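PDB 6L6J: Oxidored_FMN domain-containing protein, which probably oxidises the amine 6-hydroxypseudooxynicotine, using flavin mononucleotide and a [4Fe-4S] cluster as redox cofactors. Local coordinates for residues Thr61-Leu72 with Leu104-Tyr115; Asp3-Glu11 with Pro302-Arg310. One frame throughout, in Å; residues are numbered along the deposited sequence.

Overall arrangement
Both contacts belong to the flavin-binding TIM barrel, with centres about 38 Å apart and no touch between them. Contact 1 is buried: it starts on the neighbouring barrel strands 55-62 and 99-105 and runs on into the loops that follow, with the side chain of Leu72 about 7 Å from the bound FMN. Contact 2 is only partly buried and lies outside the strands, where residues 3-11 cover helix 302-310. The chemistry follows the place. Backbone amides, histidines, hydroxyls and an aspartate knit contact 1 together, whereas contact 2 rests mainly on apolar side chains, with one tyrosine-aspartate hydrogen bond at one side, where Asp303 is exposed. Along the chain, contact 1 is nested inside the loop that contact 2 closes.

Contact 1 of 2, residues Thr61-Leu72 with Leu104-Tyr115; sequences TMIHETSDHAPL and LAHAGASGPAIY. With SO4 (sulfate ion), chain F.
Asp68 binds the backbone amides of Ile114 and Tyr115 through its carboxylate. From CB, which lies beside Tyr115 CD2, the side chain turns between its own N and carbonyl carbon (chi1 63°), bringing CG against Ala113 CA. OD1 takes the amide of Ile114 on its syn lone pair, Ile114 N to Asp68 OD1 3.1 Å, and accepts Ala70 N from above the carboxylate plane, closing an Asx turn. OD2 receives Tyr115 N on the syn side, tilted out of the carboxylate plane. Ala70 CB then sits over the centre of the Tyr115 ring in a CH-pi contact, 3.4 Å from the centroid, while Tyr115 OH donates to Leu72 O. These loops follow parallel strands 55-62 and 99-105 of the TIM barrel, joined through helix 83-94 as a beta-alpha-beta unit, in which Ala105 N bonds Thr61 O at 2.9 Å. Beside the strand ends, Ser67 CB covers one face of His106, whose NE2 meets Thr66 OG1 at its edge, 2.8 Å away. His69 NE2 donates to Ser110 OG at 2.6 Å, the hydroxyl tilted 19° from the ring plane; His69 ND1 bonds Glu60, an FMN-binding residue. His64 NE2 points almost straight at sulfate O4, 2.7 Å away, an ion also held by Arg150 and Trp151.

Contact 2 of 2, residues Asp3-Glu11 with Pro302-Arg310; sequences DPRYDILFE and PDAMVSQIR
Leu9 lays its CD1 against the terminal methyl of Met305, with CG against Val306 CG2, where the 3-10 segment 4-9 packs on helix 302-310. This helix belongs to the TIM barrel, lying between strands 293-296 and 316-319, so the N-terminal residues lie across the outside of the barrel. Met305 also reaches Phe24 of strand 24-26 and Ile317 of strand 316-319, placing the inner side of the contact against the barrel wall. Val306 CG2 lies in the middle of the contact: it touches Arg5 O at 3.5 Å and comes to the edge of the Tyr6 ring at CD1, 3.7 Å away. Tyr6 CE1 rests on Pro302 CB at 3.5 Å, and Tyr6 OH donates to Asp303 OD1 at 3.0 Å, on the syn side but 30° out of the carboxylate plane. Arg5 NH1 in turn donates to Tyr6 OH, while Arg5 CG lies over the ring centre. A phenylalanine in place of Tyr6 would probably keep the contact with Pro302 but leave Asp303 OD1 without its hydroxyl donor and Arg5 NH1 without its acceptor. With CG1 anti to the backbone N (chi1 178°), Ile8 carries CD1 to the helix, where it meets Ile309 CG2 at 3.8 Å. The same Ile8 CD1 lies over one face of the Arg310 guanidinium, 3.7 Å from Arg310 NH1.

Contact 1 of 2, residues Thr61-Leu72 with Leu104-Tyr115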
loop_
_atom_site.group_PDB
_atom_site.type_symbol
_atom_site.label_atom_id
_atom_site.label_comp_id
_atom_site.label_asym_id
_atom_site.label_seq_id
_atom_site.Cartn_x
_atom_site.Cartn_y
_atom_site.Cartn_z
ATOM N N THR A 61 2.119 10.446 15.163
ATOM C CA THR A 61 2.780 11.735 15.487
ATOM C C THR A 61 3.462 11.601 16.851
ATOM O O THR A 61 2.744 11.534 17.871
ATOM C CB THR A 61 1.757 12.868 15.426
ATOM O OG1 THR A 61 1.354 12.895 14.059
ATOM C CG2 THR A 61 2.304 14.199 15.889
ATOM N N MET A 62 4.785 11.532 16.865
ATOM C CA MET A 62 5.545 11.058 18.045
ATOM C C MET A 62 5.395 12.061 19.189
ATOM O O MET A 62 5.687 13.259 18.968
ATOM C CB MET A 62 7.021 10.884 17.681
ATOM C CG MET A 62 7.212 9.846 16.589
ATOM S SD MET A 62 6.637 8.219 17.114
ATOM C CE MET A 62 5.083 8.052 16.271
ATOM N N ILE A 63 5.025 11.587 20.377
ATOM C CA ILE A 63 4.773 12.459 21.567
ATOM C C ILE A 63 6.032 12.696 22.413
ATOM O O ILE A 63 5.921 13.451 23.388
ATOM C CB ILE A 63 3.641 11.874 22.421
ATOM C CG1 ILE A 63 4.047 10.571 23.109
ATOM C CG2 ILE A 63 2.398 11.700 21.573
ATOM C CD1 ILE A 63 3.175 10.223 24.288
ATOM N N HIS A 64 7.169 12.075 22.082
ATOM C CA HIS A 64 8.426 12.130 22.884
ATOM C C HIS A 64 9.573 11.449 22.128
ATOM O O HIS A 64 9.293 10.517 21.344
ATOM C CB HIS A 64 8.213 11.464 24.256
ATOM C CG HIS A 64 9.262 11.788 25.261
ATOM N ND1 HIS A 64 10.257 10.907 25.592
ATOM C CD2 HIS A 64 9.475 12.903 25.996
ATOM C CE1 HIS A 64 11.037 11.465 26.490
ATOM N NE2 HIS A 64 10.585 12.700 26.745
ATOM N N GLU A 65 10.810 11.843 22.443
ATOM C CA GLU A 65 12.096 11.392 21.817
ATOM C C GLU A 65 12.318 9.873 22.004
ATOM O O GLU A 65 13.069 9.259 21.182
ATOM C CB GLU A 65 13.255 12.203 22.413
ATOM C CG GLU A 65 13.139 13.707 22.179
ATOM C CD GLU A 65 12.469 14.548 23.270
ATOM O OE1 GLU A 65 11.376 14.151 23.774
ATOM O OE2 GLU A 65 13.048 15.622 23.621
ATOM N N THR A 66 11.717 9.292 23.046
ATOM C CA THR A 66 11.742 7.840 23.350
ATOM C C THR A 66 10.825 7.059 22.387
ATOM O O THR A 66 10.769 5.803 22.518
ATOM C CB THR A 66 11.317 7.566 24.803
ATOM O OG1 THR A 66 9.982 8.032 25.058
ATOM C CG2 THR A 66 12.256 8.196 25.805
ATOM N N SER A 67 10.123 7.737 21.467
ATOM C CA SER A 67 9.212 7.071 20.504
ATOM C C SER A 67 9.574 7.427 19.059
ATOM O O SER A 67 9.177 8.510 18.616
ATOM C CB SER A 67 7.777 7.415 20.796
ATOM O OG SER A 67 6.949 6.930 19.760
ATOM N N ASP A 68 10.233 6.523 18.331
ATOM C CA ASP A 68 10.303 6.605 16.845
ATOM C C ASP A 68 10.432 5.224 16.198
ATOM O O ASP A 68 10.712 4.226 16.893
ATOM C CB ASP A 68 11.420 7.523 16.370
ATOM C CG ASP A 68 12.820 7.101 16.744
ATOM O OD1 ASP A 68 13.193 5.935 16.443
ATOM O OD2 ASP A 68 13.530 7.955 17.330
ATOM N N HIS A 69 10.152 5.181 14.903
ATOM C CA HIS A 69 10.393 4.040 13.992
ATOM C C HIS A 69 11.511 4.446 13.015
ATOM O O HIS A 69 11.436 4.057 11.811
ATOM C CB HIS A 69 9.073 3.653 13.305
ATOM C CG HIS A 69 8.079 3.061 14.245
ATOM N ND1 HIS A 69 6.930 3.710 14.611
ATOM C CD2 HIS A 69 8.091 1.911 14.943
ATOM C CE1 HIS A 69 6.270 2.982 15.482
ATOM N NE2 HIS A 69 6.954 1.883 15.698
ATOM N N ALA A 70 12.498 5.225 13.493
ATOM C CA ALA A 70 13.675 5.642 12.702
ATOM C C ALA A 70 14.215 4.419 11.968
ATOM O O ALA A 70 14.346 3.347 12.544
ATOM C CB ALA A 70 14.744 6.253 13.574
ATOM N N PRO A 71 14.602 4.551 10.684
ATOM C CA PRO A 71 14.734 5.863 10.036
ATOM C C PRO A 71 13.507 6.365 9.241
ATOM O O PRO A 71 13.669 7.271 8.456
ATOM C CB PRO A 71 15.911 5.574 9.105
ATOM C CG PRO A 71 15.698 4.113 8.667
ATOM C CD PRO A 71 14.943 3.429 9.793
ATOM N N LEU A 72 12.310 5.809 9.476
ATOM C CA LEU A 72 11.036 6.338 8.899
ATOM C C LEU A 72 10.784 7.767 9.405
ATOM O O LEU A 72 10.696 8.003 10.608
ATOM C CB LEU A 72 9.880 5.391 9.262
ATOM C CG LEU A 72 8.464 5.888 8.947
ATOM C CD1 LEU A 72 8.265 6.127 7.453
ATOM C CD2 LEU A 72 7.411 4.933 9.484
ATOM N N LEU A 104 -1.555 11.195 17.590
ATOM C CA LEU A 104 -0.563 11.269 18.691
ATOM C C LEU A 104 -0.242 9.843 19.129
ATOM O O LEU A 104 -1.181 9.105 19.451
ATOM C CB LEU A 104 -1.137 12.099 19.839
ATOM C CG LEU A 104 -1.214 13.604 19.564
ATOM C CD1 LEU A 104 -1.592 14.357 20.836
ATOM C CD2 LEU A 104 0.103 14.136 18.997
ATOM N N ALA A 105 1.044 9.489 19.098
ATOM C CA ALA A 105 1.536 8.094 19.181
ATOM C C ALA A 105 2.752 8.008 20.099
ATOM O O ALA A 105 3.617 8.883 20.012
ATOM C CB ALA A 105 1.890 7.612 17.794
ATOM N N HIS A 106 2.822 6.963 20.921
ATOM C CA HIS A 106 4.069 6.543 21.613
ATOM C C HIS A 106 4.283 5.058 21.333
ATOM O O HIS A 106 3.385 4.269 21.695
ATOM C CB HIS A 106 4.067 6.865 23.118
ATOM C CG HIS A 106 5.430 6.733 23.704
ATOM N ND1 HIS A 106 6.091 5.512 23.760
ATOM C CD2 HIS A 106 6.293 7.653 24.187
ATOM C CE1 HIS A 106 7.286 5.682 24.287
ATOM N NE2 HIS A 106 7.445 6.993 24.537
ATOM N N ALA A 107 5.431 4.712 20.741
ATOM C CA ALA A 107 5.666 3.435 20.038
ATOM C C ALA A 107 6.002 2.322 21.040
ATOM O O ALA A 107 6.073 1.168 20.631
ATOM C CB ALA A 107 6.754 3.631 19.006
ATOM N N GLY A 108 6.206 2.654 22.313
ATOM C CA GLY A 108 6.672 1.687 23.324
ATOM C C GLY A 108 7.771 0.782 22.758
ATOM O O GLY A 108 8.831 1.298 22.374
ATOM N N ALA A 109 7.510 -0.525 22.689
ATOM C CA ALA A 109 8.491 -1.581 22.364
ATOM C C ALA A 109 8.317 -2.015 20.901
ATOM O O ALA A 109 8.404 -3.226 20.636
ATOM C CB ALA A 109 8.297 -2.730 23.321
ATOM N N SER A 110 8.085 -1.058 20.006
ATOM C CA SER A 110 7.855 -1.256 18.556
ATOM C C SER A 110 8.891 -0.496 17.718
ATOM O O SER A 110 8.888 -0.681 16.486
ATOM C CB SER A 110 6.483 -0.794 18.194
ATOM O OG SER A 110 6.464 0.615 17.971
ATOM N N GLY A 111 9.714 0.352 18.345
ATOM C CA GLY A 111 10.747 1.152 17.661
ATOM C C GLY A 111 12.009 1.303 18.512
ATOM O O GLY A 111 11.952 1.166 19.739
ATOM N N PRO A 112 13.171 1.626 17.882
ATOM C CA PRO A 112 14.451 1.676 18.584
ATOM C C PRO A 112 14.834 3.047 19.160
ATOM O O PRO A 112 15.834 3.111 19.826
ATOM C CB PRO A 112 15.381 1.281 17.428
ATOM C CG PRO A 112 14.824 2.035 16.251
ATOM C CD PRO A 112 13.325 1.957 16.449
ATOM N N ALA A 113 14.034 4.094 18.905
ATOM C CA ALA A 113 14.208 5.441 19.499
ATOM C C ALA A 113 15.565 6.010 19.089
ATOM O O ALA A 113 16.261 6.607 19.968
ATOM C CB ALA A 113 14.098 5.326 21.007
ATOM N N ILE A 114 15.935 5.848 17.817
ATOM C CA ILE A 114 17.344 6.028 17.342
ATOM C C ILE A 114 17.646 7.515 17.100
ATOM O O ILE A 114 18.833 7.912 17.250
ATOM C CB ILE A 114 17.626 5.154 16.096
ATOM C CG1 ILE A 114 18.206 3.791 16.478
ATOM C CG2 ILE A 114 18.502 5.847 15.063
ATOM C CD1 ILE A 114 19.535 3.848 17.198
ATOM N N TYR A 115 16.657 8.304 16.678
ATOM C CA TYR A 115 16.878 9.699 16.208
ATOM C C TYR A 115 17.684 10.468 17.268
ATOM O O TYR A 115 18.678 11.119 16.899
ATOM C CB TYR A 115 15.554 10.382 15.858
ATOM C CG TYR A 115 14.955 9.977 14.523
ATOM C CD1 TYR A 115 15.728 9.910 13.364
ATOM C CD2 TYR A 115 13.604 9.685 14.399
ATOM C CE1 TYR A 115 15.184 9.569 12.138
ATOM C CE2 TYR A 115 13.052 9.340 13.178
ATOM C CZ TYR A 115 13.842 9.280 12.046
ATOM O OH TYR A 115 13.305 8.926 10.843
HETATM S S SO4 F . 11.085 15.171 29.565
HETATM O O1 SO4 F . 9.971 15.996 29.181
HETATM O O2 SO4 F . 12.078 15.981 30.251
HETATM O O3 SO4 F . 10.610 14.113 30.429
HETATM O O4 SO4 F . 11.684 14.602 28.382
HETATM O O HOH W 1 10.538 4.101 20.454
HETATM O O HOH W 2 9.290 3.521 23.281
#

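Contact 2 of 2, residues Asp3-Glu11 with Pro302-Arg310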
loop_
_atom_site.group_PDB
_atom_site.type_symbol
_atom_site.label_atom_id
_atom_site.label_comp_id
_atom_site.label_asym_id
_atom_site.label_seq_id
_atom_site.Cartn_x
_atom_site.Cartn_y
_atom_site.Cartn_z
ATOM N N ASP A 3 -26.687 10.785 -7.565
ATOM C CA ASP A 3 -27.735 9.763 -7.302
ATOM C C ASP A 3 -28.099 9.794 -5.814
ATOM O O ASP A 3 -27.220 9.744 -4.964
ATOM C CB ASP A 3 -27.267 8.386 -7.761
ATOM C CG ASP A 3 -27.206 8.257 -9.275
ATOM O OD1 ASP A 3 -28.277 8.077 -9.894
ATOM O OD2 ASP A 3 -26.093 8.344 -9.827
ATOM N N PRO A 4 -29.395 9.950 -5.436
ATOM C CA PRO A 4 -29.775 10.184 -4.039
ATOM C C PRO A 4 -29.595 8.978 -3.106
ATOM O O PRO A 4 -29.720 9.179 -1.912
ATOM C CB PRO A 4 -31.273 10.552 -4.083
ATOM C CG PRO A 4 -31.550 10.852 -5.531
ATOM C CD PRO A 4 -30.573 9.999 -6.322
ATOM N N ARG A 5 -29.288 7.789 -3.643
ATOM C CA ARG A 5 -28.931 6.592 -2.822
ATOM C C ARG A 5 -27.668 6.903 -1.989
ATOM O O ARG A 5 -27.494 6.287 -0.923
ATOM C CB ARG A 5 -28.809 5.320 -3.686
ATOM C CG ARG A 5 -27.591 5.236 -4.603
ATOM C CD ARG A 5 -27.671 4.111 -5.631
ATOM N NE ARG A 5 -28.208 4.525 -6.933
ATOM C CZ ARG A 5 -27.613 4.361 -8.122
ATOM N NH1 ARG A 5 -26.431 3.787 -8.234
ATOM N NH2 ARG A 5 -28.204 4.781 -9.221
ATOM N N TYR A 6 -26.851 7.875 -2.413
ATOM C CA TYR A 6 -25.591 8.246 -1.722
ATOM C C TYR A 6 -25.783 9.469 -0.825
ATOM O O TYR A 6 -24.789 9.815 -0.138
ATOM C CB TYR A 6 -24.457 8.418 -2.732
ATOM C CG TYR A 6 -24.353 7.232 -3.648
ATOM C CD1 TYR A 6 -24.137 5.964 -3.151
ATOM C CD2 TYR A 6 -24.499 7.376 -5.015
ATOM C CE1 TYR A 6 -24.084 4.862 -3.994
ATOM C CE2 TYR A 6 -24.431 6.291 -5.876
ATOM C CZ TYR A 6 -24.241 5.023 -5.363
ATOM O OH TYR A 6 -24.179 3.953 -6.220
ATOM N N ASP A 7 -26.978 10.064 -0.787
ATOM C CA ASP A 7 -27.257 11.255 0.063
ATOM C C ASP A 7 -26.695 11.013 1.473
ATOM O O ASP A 7 -26.079 11.951 2.033
ATOM C CB ASP A 7 -28.760 11.579 0.132
ATOM C CG ASP A 7 -29.358 12.282 -1.087
ATOM O OD1 ASP A 7 -28.618 12.582 -2.029
ATOM O OD2 ASP A 7 -30.588 12.500 -1.095
ATOM N N ILE A 8 -26.902 9.805 2.014
ATOM C CA ILE A 8 -26.540 9.391 3.414
ATOM C C ILE A 8 -25.021 9.513 3.660
ATOM O O ILE A 8 -24.601 9.826 4.813
ATOM C CB ILE A 8 -27.043 7.960 3.711
ATOM C CG1 ILE A 8 -26.640 7.497 5.114
ATOM C CG2 ILE A 8 -26.565 6.975 2.652
ATOM C CD1 ILE A 8 -27.638 6.572 5.760
ATOM N N LEU A 9 -24.208 9.284 2.633
ATOM C CA LEU A 9 -22.728 9.384 2.741
ATOM C C LEU A 9 -22.277 10.835 2.988
ATOM O O LEU A 9 -21.132 10.981 3.474
ATOM C CB LEU A 9 -22.099 8.873 1.446
ATOM C CG LEU A 9 -22.256 7.395 1.165
ATOM C CD1 LEU A 9 -21.334 7.002 0.036
ATOM C CD2 LEU A 9 -21.985 6.567 2.415
ATOM N N PHE A 10 -23.120 11.830 2.674
ATOM C CA PHE A 10 -22.814 13.287 2.734
ATOM C C PHE A 10 -23.508 13.987 3.906
ATOM O O PHE A 10 -23.361 15.200 4.032
ATOM C CB PHE A 10 -23.200 13.954 1.415
ATOM C CG PHE A 10 -22.322 13.494 0.283
ATOM C CD1 PHE A 10 -21.074 14.085 0.066
ATOM C CD2 PHE A 10 -22.705 12.427 -0.524
ATOM C CE1 PHE A 10 -20.253 13.637 -0.963
ATOM C CE2 PHE A 10 -21.884 11.994 -1.558
ATOM C CZ PHE A 10 -20.659 12.590 -1.774
ATOM N N GLU A 11 -24.199 13.265 4.776
ATOM C CA GLU A 11 -24.815 13.896 5.972
ATOM C C GLU A 11 -23.666 14.268 6.900
ATOM O O GLU A 11 -22.734 13.483 7.022
ATOM C CB GLU A 11 -25.795 12.955 6.680
ATOM C CG GLU A 11 -26.817 12.336 5.753
ATOM C CD GLU A 11 -27.865 11.486 6.442
ATOM O OE1 GLU A 11 -27.875 11.415 7.702
ATOM O OE2 GLU A 11 -28.671 10.903 5.715
ATOM N N PRO A 302 -19.282 2.290 -3.575
ATOM C CA PRO A 302 -20.184 3.216 -2.888
ATOM C C PRO A 302 -21.385 2.522 -2.225
ATOM O O PRO A 302 -21.821 3.000 -1.191
ATOM C CB PRO A 302 -20.671 4.164 -3.997
ATOM C CG PRO A 302 -19.640 4.017 -5.109
ATOM C CD PRO A 302 -19.138 2.592 -5.010
ATOM N N ASP A 303 -21.868 1.420 -2.815
ATOM C CA ASP A 303 -23.030 0.625 -2.310
ATOM C C ASP A 303 -22.624 -0.183 -1.067
ATOM O O ASP A 303 -23.453 -0.321 -0.141
ATOM C CB ASP A 303 -23.599 -0.230 -3.432
ATOM C CG ASP A 303 -24.105 0.610 -4.590
ATOM O OD1 ASP A 303 -24.634 1.704 -4.326
ATOM O OD2 ASP A 303 -23.956 0.187 -5.743
ATOM N N ALA A 304 -21.382 -0.661 -1.020
ATOM C CA ALA A 304 -20.808 -1.313 0.175
ATOM C C ALA A 304 -20.813 -0.292 1.317
ATOM O O ALA A 304 -21.191 -0.686 2.477
ATOM C CB ALA A 304 -19.412 -1.818 -0.122
ATOM N N MET A 305 -20.396 0.953 0.994
ATOM C CA MET A 305 -20.253 2.073 1.965
ATOM C C MET A 305 -21.650 2.429 2.486
ATOM O O MET A 305 -21.839 2.524 3.702
ATOM C CB MET A 305 -19.571 3.298 1.332
ATOM C CG MET A 305 -18.102 3.067 1.000
ATOM S SD MET A 305 -17.205 4.297 -0.025
ATOM C CE MET A 305 -18.509 5.430 -0.436
ATOM N N VAL A 306 -22.618 2.565 1.593
ATOM C CA VAL A 306 -24.012 2.895 2.001
ATOM C C VAL A 306 -24.481 1.823 2.977
ATOM O O VAL A 306 -24.957 2.191 4.057
ATOM C CB VAL A 306 -24.945 3.060 0.789
ATOM C CG1 VAL A 306 -26.416 2.925 1.168
ATOM C CG2 VAL A 306 -24.688 4.413 0.115
ATOM N N SER A 307 -24.264 0.558 2.609
ATOM C CA SER A 307 -24.710 -0.671 3.326
ATOM C C SER A 307 -24.071 -0.726 4.716
ATOM O O SER A 307 -24.771 -1.035 5.683
ATOM C CB SER A 307 -24.382 -1.889 2.520
ATOM O OG SER A 307 -25.072 -3.016 2.998
ATOM N N GLN A 308 -22.789 -0.398 4.811
ATOM C CA GLN A 308 -22.061 -0.417 6.098
ATOM C C GLN A 308 -22.829 0.455 7.096
ATOM O O GLN A 308 -22.905 0.057 8.280
ATOM C CB GLN A 308 -20.608 0.043 5.896
ATOM C CG GLN A 308 -19.704 -1.004 5.245
ATOM C CD GLN A 308 -19.375 -2.125 6.194
ATOM O OE1 GLN A 308 -19.043 -1.907 7.346
ATOM N NE2 GLN A 308 -19.502 -3.343 5.731
ATOM N N ILE A 309 -23.376 1.587 6.622
ATOM C CA ILE A 309 -24.090 2.613 7.455
ATOM C C ILE A 309 -25.524 2.146 7.788
ATOM O O ILE A 309 -25.896 2.119 8.980
ATOM C CB ILE A 309 -24.132 3.996 6.762
ATOM C CG1 ILE A 309 -22.769 4.445 6.199
ATOM C CG2 ILE A 309 -24.730 5.029 7.717
ATOM C CD1 ILE A 309 -21.669 4.639 7.236
ATOM N N ARG A 310 -26.292 1.810 6.757
ATOM C CA ARG A 310 -27.710 1.370 6.849
ATOM C C ARG A 310 -27.825 0.187 7.817
ATOM O O ARG A 310 -28.739 0.214 8.632
ATOM C CB ARG A 310 -28.269 0.950 5.479
ATOM C CG ARG A 310 -28.310 2.046 4.419
ATOM C CD ARG A 310 -29.556 2.905 4.450
ATOM N NE ARG A 310 -29.630 3.753 3.260
ATOM C CZ ARG A 310 -30.229 4.950 3.181
ATOM N NH1 ARG A 310 -30.835 5.487 4.235
ATOM N NH2 ARG A 310 -30.194 5.608 2.031
#